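Local coordinates for calcium homeostasis modulator protein 5 (Homo sapiens, PDB 7D60), which forms undecameric, cone-shaped large-pore channels in the membrane, with gating and ion conductance likely regulated by membrane lipids, at residues A[93-96]-A[97-101]; A[278-281]-A[282-285]; A[210-213]-A[214-218]; A[257-260]-A[261-265]; A[83-87]-A[88-92]. All blocks are in the same frame, centred on the assembly; numbering follows the deposited sequence.

Contact 1: A[93-96]-A[97-101]. With PA8 (1,2-dioctanoyl-sn-glycero-3-phosphate), chain N.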
# COMPACT_ATOMS: atom_id res chain seq x y z
N SER A 93 -42.94 51.01 20.64
CA SER A 93 -41.89 51.42 21.56
C SER A 93 -41.33 50.25 22.37
O SER A 93 -40.32 50.43 23.06
CB SER A 93 -42.40 52.49 22.52
OG SER A 93 -41.35 53.04 23.29
N CYS A 94 -41.95 49.08 22.29
CA CYS A 94 -41.53 47.92 23.06
C CYS A 94 -40.95 46.81 22.19
O CYS A 94 -40.73 45.70 22.68
CB CYS A 94 -42.71 47.38 23.88
SG CYS A 94 -42.26 46.52 25.41
N ARG A 95 -40.70 47.09 20.91
CA ARG A 95 -40.04 46.10 20.06
C ARG A 95 -38.54 46.03 20.33
O ARG A 95 -37.92 44.98 20.11
CB ARG A 95 -40.31 46.40 18.58
CG ARG A 95 -39.82 45.32 17.64
CD ARG A 95 -40.30 45.39 16.22
NE ARG A 95 -39.43 44.60 15.36
CZ ARG A 95 -39.47 43.27 15.25
NH1 ARG A 95 -40.35 42.55 15.93
NH2 ARG A 95 -38.62 42.66 14.43
N PHE A 96 -37.95 47.11 20.86
CA PHE A 96 -36.53 47.11 21.21
C PHE A 96 -36.22 46.09 22.29
O PHE A 96 -35.16 45.45 22.26
CB PHE A 96 -36.10 48.50 21.66
CG PHE A 96 -34.73 48.54 22.27
CD1 PHE A 96 -33.61 48.35 21.48
CD2 PHE A 96 -34.57 48.75 23.63
CE1 PHE A 96 -32.35 48.38 22.04
CE2 PHE A 96 -33.31 48.78 24.19
CZ PHE A 96 -32.20 48.59 23.39
N PHE A 97 -37.13 45.90 23.24
CA PHE A 97 -36.93 44.89 24.27
C PHE A 97 -37.22 43.49 23.77
O PHE A 97 -36.68 42.52 24.31
CB PHE A 97 -37.80 45.20 25.49
CG PHE A 97 -37.44 46.48 26.16
CD1 PHE A 97 -36.33 46.56 26.99
CD2 PHE A 97 -38.20 47.62 25.97
CE1 PHE A 97 -35.99 47.74 27.61
CE2 PHE A 97 -37.87 48.81 26.59
CZ PHE A 97 -36.76 48.86 27.41
N TYR A 98 -38.05 43.35 22.74
CA TYR A 98 -38.30 42.03 22.17
C TYR A 98 -37.10 41.54 21.38
O TYR A 98 -36.79 40.35 21.38
CB TYR A 98 -39.55 42.05 21.30
CG TYR A 98 -39.85 40.72 20.64
CD1 TYR A 98 -40.46 39.70 21.34
CD2 TYR A 98 -39.51 40.50 19.31
CE1 TYR A 98 -40.73 38.48 20.74
CE2 TYR A 98 -39.77 39.29 18.70
CZ TYR A 98 -40.38 38.29 19.42
OH TYR A 98 -40.64 37.09 18.81
N VAL A 99 -36.42 42.45 20.67
CA VAL A 99 -35.23 42.05 19.93
C VAL A 99 -34.08 41.79 20.89
O VAL A 99 -33.37 40.78 20.76
CB VAL A 99 -34.86 43.12 18.88
CG1 VAL A 99 -33.65 42.69 18.09
CG2 VAL A 99 -36.02 43.35 17.95
N LEU A 100 -33.90 42.65 21.89
CA LEU A 100 -32.86 42.48 22.90
C LEU A 100 -33.06 41.23 23.75
O LEU A 100 -32.09 40.68 24.27
CB LEU A 100 -32.79 43.71 23.80
CG LEU A 100 -31.54 43.94 24.64
CD1 LEU A 100 -30.29 43.66 23.84
CD2 LEU A 100 -31.53 45.36 25.17
N GLY A 101 -34.31 40.77 23.90
CA GLY A 101 -34.54 39.50 24.55
C GLY A 101 -34.12 38.31 23.70
O GLY A 101 -33.82 37.25 24.23
O1 PA8 N . -36.07 33.50 14.48
O2 PA8 N . -37.61 34.50 16.11
P1 PA8 N . -37.09 33.20 15.55
O3 PA8 N . -38.23 32.42 14.95
O4 PA8 N . -36.38 32.31 16.75
C1 PA8 N . -37.17 31.82 17.79
C2 PA8 N . -36.84 32.61 19.06
C3 PA8 N . -37.96 33.61 19.33
O5 PA8 N . -38.39 33.49 20.66
C4 PA8 N . -37.95 34.51 21.50
O6 PA8 N . -36.80 34.75 21.57
C5 PA8 N . -38.93 35.33 22.33
C6 PA8 N . -38.20 36.10 23.43
C7 PA8 N . -38.93 37.38 23.83
O7 PA8 N . -36.70 31.75 20.15
C12 PA8 N . -35.46 31.77 20.80
O8 PA8 N . -34.54 32.38 20.34
C13 PA8 N . -35.28 31.01 22.11
C14 PA8 N . -33.87 30.43 22.28
C15 PA8 N . -33.81 29.32 23.32
C16 PA8 N . -33.70 29.85 24.76
C17 PA8 N . -32.73 29.02 25.59
C18 PA8 N . -32.69 29.45 27.06
C19 PA8 N . -32.04 28.42 27.96
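R95 O receives the first regular bond of a starting helix: V99 N donates to it at 3.0 Å, fairly straight at 157° at the hydrogen, while Y98 N adds a weak, bent bond to the same oxygen at 3.1 Å. One residue on, F96 O accepts from L100 N at 3.1 Å, and G101 N is spent on F97 O, so the amides of V99, L100 and G101 each find a carbonyl four residues back. L100 O in turn takes the hydroxyl of T104.

The side chains divide between two flanks. With CG anti to its backbone nitrogen (chi1 170°), F96 runs alongside L100 and points the same way, its CZ lying 3.7 Å from L100 CD2. It also presents an edge to the face of F97, a T-shaped pair with centroids 5.5 Å apart and planes at 66°; the sulfur of C94 approaches the F97 ring obliquely. On the other flank the extended R95 chain carries NH1 to 4.0 Å from Y98 CD2, and V99 CG2 sits over one guanidinium face. Y98 CD1 meets carbon C7 of a bound phosphatidic acid at 3.7 Å. This is the first turn of helix 95-106, probably on the cytoplasmic side, which runs on into transmembrane segment S3, with a tyrosine lining a lipid pocket.

Contact 2: A[278-281]-A[282-285]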
# COMPACT_ATOMS: atom_id res chain seq x y z
N TYR A 278 -41.70 42.88 3.39
CA TYR A 278 -40.92 41.80 3.96
C TYR A 278 -39.55 42.22 4.45
O TYR A 278 -38.82 41.39 4.98
CB TYR A 278 -40.79 40.67 2.94
CG TYR A 278 -42.12 40.07 2.57
CD1 TYR A 278 -42.78 39.22 3.44
CD2 TYR A 278 -42.73 40.37 1.36
CE1 TYR A 278 -44.00 38.68 3.12
CE2 TYR A 278 -43.95 39.83 1.04
CZ TYR A 278 -44.58 38.99 1.92
OH TYR A 278 -45.80 38.46 1.59
N SER A 279 -39.18 43.49 4.29
CA SER A 279 -37.99 44.04 4.90
C SER A 279 -38.20 45.54 5.04
O SER A 279 -39.22 46.08 4.62
CB SER A 279 -36.73 43.75 4.09
OG SER A 279 -36.81 44.28 2.79
N THR A 280 -37.22 46.20 5.65
CA THR A 280 -37.26 47.65 5.72
C THR A 280 -36.70 48.30 4.47
O THR A 280 -36.94 49.49 4.24
CB THR A 280 -36.51 48.15 6.96
OG1 THR A 280 -36.55 49.57 7.00
CG2 THR A 280 -35.08 47.68 6.93
N LEU A 281 -35.96 47.56 3.66
CA LEU A 281 -35.57 48.04 2.34
C LEU A 281 -36.70 47.91 1.34
O LEU A 281 -36.79 48.71 0.41
CB LEU A 281 -34.34 47.26 1.85
CG LEU A 281 -33.59 47.81 0.65
CD1 LEU A 281 -33.24 49.25 0.88
CD2 LEU A 281 -32.35 47.00 0.43
N HIS A 282 -37.56 46.91 1.50
CA HIS A 282 -38.78 46.81 0.71
C HIS A 282 -39.73 47.96 1.03
O HIS A 282 -40.44 48.45 0.15
CB HIS A 282 -39.45 45.46 0.99
CG HIS A 282 -40.61 45.13 0.10
ND1 HIS A 282 -41.44 44.07 0.35
CD2 HIS A 282 -41.06 45.71 -1.04
CE1 HIS A 282 -42.37 44.01 -0.59
NE2 HIS A 282 -42.16 44.99 -1.44
N ARG A 283 -39.73 48.43 2.27
CA ARG A 283 -40.69 49.45 2.67
C ARG A 283 -40.31 50.84 2.17
O ARG A 283 -41.17 51.60 1.76
CB ARG A 283 -40.84 49.45 4.19
CG ARG A 283 -41.93 50.36 4.70
CD ARG A 283 -41.83 50.54 6.19
NE ARG A 283 -40.53 51.06 6.58
CZ ARG A 283 -40.34 52.23 7.17
NH1 ARG A 283 -41.37 53.01 7.46
NH2 ARG A 283 -39.11 52.62 7.48
N VAL A 284 -39.02 51.18 2.19
CA VAL A 284 -38.62 52.51 1.74
C VAL A 284 -38.61 52.64 0.22
O VAL A 284 -38.61 53.76 -0.29
CB VAL A 284 -37.24 52.91 2.31
CG1 VAL A 284 -37.25 52.82 3.81
CG2 VAL A 284 -36.15 52.05 1.73
N VAL A 285 -38.60 51.53 -0.51
CA VAL A 285 -38.72 51.59 -1.96
C VAL A 285 -40.17 51.77 -2.38
O VAL A 285 -40.48 52.59 -3.24
CB VAL A 285 -38.08 50.33 -2.58
CG1 VAL A 285 -38.42 50.21 -4.04
CG2 VAL A 285 -36.59 50.39 -2.42
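S279 caps the helix that starts after it: its OG accepts from H282 N at 3.0 Å with an angle of 153° at the hydrogen, the classic N-cap bond of a serine. A chi1 of 60° sets OG between the backbone nitrogen and the carbonyl carbon of S279, from where it faces the amide of the first turn. The same OG has weak bonds to Y218 and E222 of helix 209-246, which tie the cap to that helix. A second bond links the residue before the cap to the same H282, from backbone to imidazole. Y278 N points at H282 ND1, 3.3 Å away and nearly straight at 169°, a little tilted from the imidazole plane; ND1 is the acceptor, its lone pair spent on this backbone N-H.

Beyond the cap the backbone bonds are weak: R283 N to S279 O and V284 N to T280 O are each 3.4 Å. Y278 and H282 lie side by side, and in a neighbouring subunit W262 packs on Y278 while N241 packs on H282, which places the cap at a subunit interface. T280 OG1 stands at the edge of the R283 guanidinium, and the L281 side chain crosses that of V284, L281 CD1 lying 4.1 Å from V284 CG2.

Contact 3: A[210-213]-A[214-218]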
# COMPACT_ATOMS: atom_id res chain seq x y z
N LEU A 210 -47.43 29.67 6.00
CA LEU A 210 -47.01 29.72 4.61
C LEU A 210 -46.37 31.06 4.26
O LEU A 210 -45.41 31.11 3.50
CB LEU A 210 -48.20 29.43 3.70
CG LEU A 210 -47.94 28.64 2.43
CD1 LEU A 210 -47.29 27.33 2.75
CD2 LEU A 210 -49.24 28.41 1.71
N GLN A 211 -46.89 32.15 4.82
CA GLN A 211 -46.31 33.46 4.57
C GLN A 211 -45.00 33.63 5.32
O GLN A 211 -44.12 34.37 4.87
CB GLN A 211 -47.29 34.55 4.97
CG GLN A 211 -47.04 35.86 4.31
CD GLN A 211 -48.09 36.88 4.64
OE1 GLN A 211 -49.04 36.60 5.35
NE2 GLN A 211 -47.92 38.09 4.12
N LEU A 212 -44.84 32.96 6.46
CA LEU A 212 -43.58 32.99 7.18
C LEU A 212 -42.49 32.20 6.47
O LEU A 212 -41.31 32.49 6.65
CB LEU A 212 -43.78 32.46 8.60
CG LEU A 212 -42.66 32.65 9.62
CD1 LEU A 212 -42.61 34.07 10.11
CD2 LEU A 212 -42.84 31.70 10.77
N SER A 213 -42.87 31.22 5.66
CA SER A 213 -41.89 30.47 4.90
C SER A 213 -41.38 31.24 3.70
O SER A 213 -40.24 31.03 3.27
CB SER A 213 -42.49 29.14 4.46
OG SER A 213 -41.52 28.31 3.87
N PHE A 214 -42.20 32.12 3.14
CA PHE A 214 -41.74 33.00 2.07
C PHE A 214 -40.89 34.14 2.61
O PHE A 214 -39.93 34.55 1.96
CB PHE A 214 -42.93 33.57 1.30
CG PHE A 214 -42.55 34.56 0.26
CD1 PHE A 214 -41.90 34.15 -0.89
CD2 PHE A 214 -42.81 35.91 0.42
CE1 PHE A 214 -41.52 35.06 -1.85
CE2 PHE A 214 -42.43 36.81 -0.53
CZ PHE A 214 -41.79 36.39 -1.67
N TRP A 215 -41.24 34.65 3.80
CA TRP A 215 -40.49 35.72 4.45
C TRP A 215 -39.07 35.28 4.78
O TRP A 215 -38.13 36.07 4.65
CB TRP A 215 -41.26 36.14 5.70
CG TRP A 215 -40.83 37.37 6.43
CD1 TRP A 215 -39.76 38.16 6.18
CD2 TRP A 215 -41.48 37.94 7.57
NE1 TRP A 215 -39.69 39.18 7.08
CE2 TRP A 215 -40.74 39.07 7.95
CE3 TRP A 215 -42.62 37.60 8.31
CZ2 TRP A 215 -41.11 39.86 9.03
CZ3 TRP A 215 -42.97 38.39 9.37
CH2 TRP A 215 -42.22 39.50 9.73
N LYS A 216 -38.88 34.03 5.17
CA LYS A 216 -37.54 33.54 5.45
C LYS A 216 -36.74 33.30 4.19
O LYS A 216 -35.51 33.38 4.21
CB LYS A 216 -37.60 32.26 6.27
CG LYS A 216 -37.93 32.48 7.72
CD LYS A 216 -38.22 31.15 8.41
CE LYS A 216 -38.66 31.35 9.84
NZ LYS A 216 -38.07 32.58 10.44
N THR A 217 -37.40 32.96 3.08
CA THR A 217 -36.69 32.78 1.82
C THR A 217 -36.25 34.11 1.24
O THR A 217 -35.17 34.21 0.64
CB THR A 217 -37.58 32.04 0.83
OG1 THR A 217 -38.20 30.93 1.49
CG2 THR A 217 -36.78 31.52 -0.34
N TYR A 218 -37.06 35.16 1.41
CA TYR A 218 -36.71 36.47 0.87
C TYR A 218 -35.57 37.09 1.65
O TYR A 218 -34.65 37.67 1.06
CB TYR A 218 -37.92 37.39 0.88
CG TYR A 218 -37.55 38.82 0.56
CD1 TYR A 218 -37.10 39.17 -0.70
CD2 TYR A 218 -37.62 39.80 1.53
CE1 TYR A 218 -36.75 40.46 -0.99
CE2 TYR A 218 -37.27 41.10 1.24
CZ TYR A 218 -36.83 41.42 -0.01
OH TYR A 218 -36.48 42.71 -0.31
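L212 O accepts from K216 N at 3.2 Å and Q211 O from W215 N at 3.1 Å, as in any continuous alpha-helix, although the F214 N to L210 O and T217 N to S213 O bonds are long and weak. The T217 hydroxyl makes good the last of these. OG1 is anti to the carbonyl carbon, beside the backbone nitrogen (chi1 -46°), and from there it reaches back one turn to donate to S213 O at 2.7 Å, within the carbonyl plane and at 158° to the C=O bond. With a valine in its place, S213 O would probably keep little more than the weak amide bond and lose its stronger grip.

Round the helix, L212 slants across W215, with L212 CD1 4.0 Å from W215 CE3. The aliphatic part of K216 also runs past L212, with K216 CE 4.2 Å from L212 CG. Between nearest atoms, the side chain of K216 comes within about 5 Å of a bound phosphatidic acid.

F214 meets Y278 edge-to-face just ahead of helix 280-287, and W215 packs on F271. Toward a neighbouring subunit, Q211 packs on F259 of its helix 259-264, and Y218 OH bonds to N241 of its long helix 209-246.

Contact 4: A[257-260]-A[261-265]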
# COMPACT_ATOMS: atom_id res chain seq x y z
N PRO A 257 -26.72 56.70 -3.21
CA PRO A 257 -27.83 57.13 -2.34
C PRO A 257 -27.37 58.13 -1.30
O PRO A 257 -26.23 58.11 -0.84
CB PRO A 257 -28.30 55.82 -1.69
CG PRO A 257 -27.28 54.81 -2.01
CD PRO A 257 -26.60 55.24 -3.25
N THR A 258 -28.29 59.02 -0.92
CA THR A 258 -27.96 60.08 0.01
C THR A 258 -27.85 59.54 1.43
O THR A 258 -28.08 58.36 1.70
CB THR A 258 -29.02 61.18 -0.04
OG1 THR A 258 -30.31 60.61 0.20
CG2 THR A 258 -29.03 61.85 -1.39
N PHE A 259 -27.49 60.42 2.36
CA PHE A 259 -27.35 60.00 3.75
C PHE A 259 -28.70 59.72 4.39
O PHE A 259 -28.80 58.84 5.25
CB PHE A 259 -26.59 61.05 4.56
CG PHE A 259 -26.27 60.61 5.95
CD1 PHE A 259 -25.37 59.59 6.18
CD2 PHE A 259 -26.88 61.22 7.04
CE1 PHE A 259 -25.07 59.18 7.46
CE2 PHE A 259 -26.59 60.81 8.32
CZ PHE A 259 -25.68 59.79 8.53
N ALA A 260 -29.74 60.43 3.97
CA ALA A 260 -31.07 60.18 4.53
C ALA A 260 -31.66 58.88 4.03
O ALA A 260 -32.53 58.30 4.69
CB ALA A 260 -31.99 61.35 4.20
N ALA A 261 -31.22 58.39 2.87
CA ALA A 261 -31.69 57.10 2.38
C ALA A 261 -30.90 55.94 2.94
O ALA A 261 -31.43 54.83 3.04
CB ALA A 261 -31.64 57.07 0.85
N TRP A 262 -29.64 56.16 3.30
CA TRP A 262 -28.85 55.11 3.94
C TRP A 262 -29.35 54.83 5.35
O TRP A 262 -29.38 53.68 5.79
CB TRP A 262 -27.38 55.51 4.00
CG TRP A 262 -26.54 55.23 2.80
CD1 TRP A 262 -25.92 56.14 2.02
CD2 TRP A 262 -26.17 53.95 2.28
NE1 TRP A 262 -25.22 55.53 1.03
CE2 TRP A 262 -25.35 54.18 1.16
CE3 TRP A 262 -26.47 52.64 2.63
CZ2 TRP A 262 -24.81 53.15 0.41
CZ3 TRP A 262 -25.94 51.62 1.88
CH2 TRP A 262 -25.12 51.88 0.78
N GLU A 263 -29.74 55.88 6.08
CA GLU A 263 -30.17 55.70 7.46
C GLU A 263 -31.61 55.23 7.57
O GLU A 263 -31.97 54.58 8.56
CB GLU A 263 -30.01 57.01 8.24
CG GLU A 263 -28.59 57.55 8.27
CD GLU A 263 -27.59 56.58 8.89
OE1 GLU A 263 -27.61 56.42 10.13
OE2 GLU A 263 -26.77 56.00 8.15
N ALA A 264 -32.45 55.53 6.57
CA ALA A 264 -33.83 55.07 6.61
C ALA A 264 -33.94 53.59 6.29
O ALA A 264 -34.87 52.92 6.75
CB ALA A 264 -34.68 55.88 5.64
N ALA A 265 -33.00 53.05 5.51
CA ALA A 265 -33.00 51.64 5.17
C ALA A 265 -32.34 50.77 6.23
O ALA A 265 -32.24 49.55 6.02
CB ALA A 265 -32.31 51.42 3.83
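F259 and E263 are brought together by two torsions: F259 has CG anti to its backbone nitrogen (chi1 -173°), and the E263 chain folds at chi2 (-59°), so that the carboxylate is laid over the phenyl ring. Both belong to the first turns of the short helix 259-264, with T258 at its N-cap position. E263 CG stands over the ring face, 3.9 Å from its centroid and offset toward the rim, in a CH-pi contact. The carboxylate follows in stacked fashion, its plane only 8° from that of the ring, with OE2 3.7 Å from F259 CE1. A carboxylate over an aromatic face is not an obvious match, but the charge has other partners: OE1 makes a salt bridge with K86 and a hydrogen bond with S208 of a neighbouring subunit, which probably offset the cost. The ring of F259 meets Q211 of that same neighbour.

Helical bonds run underneath. T258 O takes W262 N at 3.1 Å and, weakly, A261 N, while F259 O takes E263 N at 3.2 Å. W262 turns back toward the start of the segment, where the proline ring crosses it. P257 also packs on F246 of a further subunit, and its carbonyl oxygen accepts from Q276 of the first neighbour. P257 CG lies over one face of the indole, offset toward the rim, 3.8 Å from W262 CE2.

Contact 5: A[83-87]-A[88-92]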
# COMPACT_ATOMS: atom_id res chain seq x y z
N ASN A 83 -29.06 59.08 16.07
CA ASN A 83 -30.46 59.34 16.38
C ASN A 83 -31.04 58.11 17.08
O ASN A 83 -31.28 57.09 16.42
CB ASN A 83 -31.25 59.67 15.13
CG ASN A 83 -32.60 60.27 15.44
OD1 ASN A 83 -32.73 61.11 16.32
ND2 ASN A 83 -33.63 59.84 14.72
N PRO A 84 -31.26 58.16 18.39
CA PRO A 84 -31.75 56.97 19.10
C PRO A 84 -33.21 56.64 18.82
O PRO A 84 -33.64 55.53 19.14
CB PRO A 84 -31.55 57.33 20.58
CG PRO A 84 -30.60 58.49 20.58
CD PRO A 84 -30.89 59.23 19.32
N ARG A 85 -33.97 57.55 18.22
CA ARG A 85 -35.38 57.31 17.95
C ARG A 85 -35.61 56.35 16.79
O ARG A 85 -36.77 55.98 16.55
CB ARG A 85 -36.10 58.63 17.68
CG ARG A 85 -35.96 59.64 18.81
CD ARG A 85 -36.59 59.12 20.09
NE ARG A 85 -35.60 58.77 21.10
CZ ARG A 85 -35.89 58.38 22.34
NH1 ARG A 85 -37.16 58.29 22.72
NH2 ARG A 85 -34.93 58.08 23.20
N LYS A 86 -34.57 55.95 16.07
CA LYS A 86 -34.73 54.90 15.07
C LYS A 86 -34.62 53.51 15.66
O LYS A 86 -34.81 52.52 14.94
CB LYS A 86 -33.69 55.07 13.95
CG LYS A 86 -32.30 54.64 14.32
CD LYS A 86 -31.30 55.06 13.26
CE LYS A 86 -29.93 55.31 13.87
NZ LYS A 86 -28.94 55.69 12.83
N ILE A 87 -34.31 53.40 16.96
CA ILE A 87 -34.24 52.13 17.65
C ILE A 87 -35.39 52.10 18.65
O ILE A 87 -35.87 51.02 19.04
CB ILE A 87 -32.87 51.95 18.32
CG1 ILE A 87 -31.77 52.20 17.29
CG2 ILE A 87 -32.67 50.54 18.81
CD1 ILE A 87 -30.39 52.22 17.87
N PHE A 88 -35.86 53.28 19.05
CA PHE A 88 -37.07 53.43 19.86
C PHE A 88 -38.15 54.13 19.05
O PHE A 88 -38.38 55.33 19.25
CB PHE A 88 -36.78 54.26 21.11
CG PHE A 88 -35.74 53.67 22.01
CD1 PHE A 88 -36.07 52.70 22.93
CD2 PHE A 88 -34.43 54.10 21.94
CE1 PHE A 88 -35.12 52.17 23.76
CE2 PHE A 88 -33.46 53.57 22.76
CZ PHE A 88 -33.81 52.60 23.68
N PRO A 89 -38.84 53.45 18.14
CA PRO A 89 -39.83 54.12 17.30
C PRO A 89 -41.10 54.44 18.08
O PRO A 89 -41.30 54.01 19.21
CB PRO A 89 -40.10 53.11 16.18
CG PRO A 89 -39.76 51.80 16.76
CD PRO A 89 -38.81 51.99 17.90
N ARG A 90 -41.96 55.23 17.44
CA ARG A 90 -43.11 55.79 18.14
C ARG A 90 -44.28 54.82 18.21
O ARG A 90 -44.97 54.74 19.23
CB ARG A 90 -43.54 57.10 17.49
CG ARG A 90 -42.51 58.21 17.59
CD ARG A 90 -42.67 59.03 18.87
NE ARG A 90 -42.07 58.37 20.03
CZ ARG A 90 -40.77 58.43 20.34
NH1 ARG A 90 -39.94 59.13 19.58
NH2 ARG A 90 -40.32 57.80 21.41
N GLY A 91 -44.52 54.08 17.12
CA GLY A 91 -45.64 53.14 17.12
C GLY A 91 -45.38 51.92 17.98
O GLY A 91 -46.22 51.52 18.78
N HIS A 92 -44.20 51.32 17.83
CA HIS A 92 -43.82 50.12 18.56
C HIS A 92 -42.64 50.48 19.46
O HIS A 92 -41.49 50.25 19.11
CB HIS A 92 -43.46 48.98 17.60
CG HIS A 92 -44.41 48.83 16.46
ND1 HIS A 92 -44.34 49.61 15.33
CD2 HIS A 92 -45.46 48.00 16.27
CE1 HIS A 92 -45.30 49.27 14.49
NE2 HIS A 92 -45.99 48.29 15.03
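P84 O is gripped by two amides: I87 N donates to it at 3.1 Å and F88 N at 3.2 Å, the second lying in the carbonyl plane with an angle of 148° at the hydrogen. F88 has CG anti to its carbonyl carbon, beside the backbone nitrogen (chi1 -59°), and this turns the ring back toward the same oxygen, which sits at the ring's edge.

The residues before F88 form a 3-10 turn, 84-86, inside the cytoplasmic loop that joins helix 71-77 to helix 95-106. Past F88 the chain changes course at P89, which has no N-H with which to prolong the turn.

R85 bends at chi2 and chi3, so that F88 CD2 comes over one face of its guanidinium, 4.2 Å from NH2. Replacing F88 with an alanine would take away that neighbour, and the R85 group would probably be freer to turn while F96 would lose a ring that packs against it. R90 bends in as well: its NH1 approaches R85 CD at 3.4 Å, with CD in the plane of the R90 guanidinium. The two guanidinium planes are nearly coplanar, 20° apart, and R85 NH1 lies 3.5 Å from R90 NH2, a meeting of like charges between two exposed side chains.

Overall arrangement
Along the chain the order is contact 5, 1, 3, 4, 2, all in or bordering the cytoplasmic part of a subunit whose regular structure is helical. Contact 5 runs directly into contact 1, their centres 11 Å apart, as loop 83-92 leads into helix 95-106; I87 and F88 pack on F96. Contact 3 lies on helix 209-246, its centre 15 Å from that of contact 2, where helix 280-287 begins. The end of helix 259-264 and A265, in contact 4, pack on contact 2, centres 12 Å apart, and E263 reaches contact 5 through its K86 salt bridge. Contacts 2 to 5 all reach neighbouring subunits, whereas contact 1 touches none, so most of these local turns contribute to the interfaces between subunits.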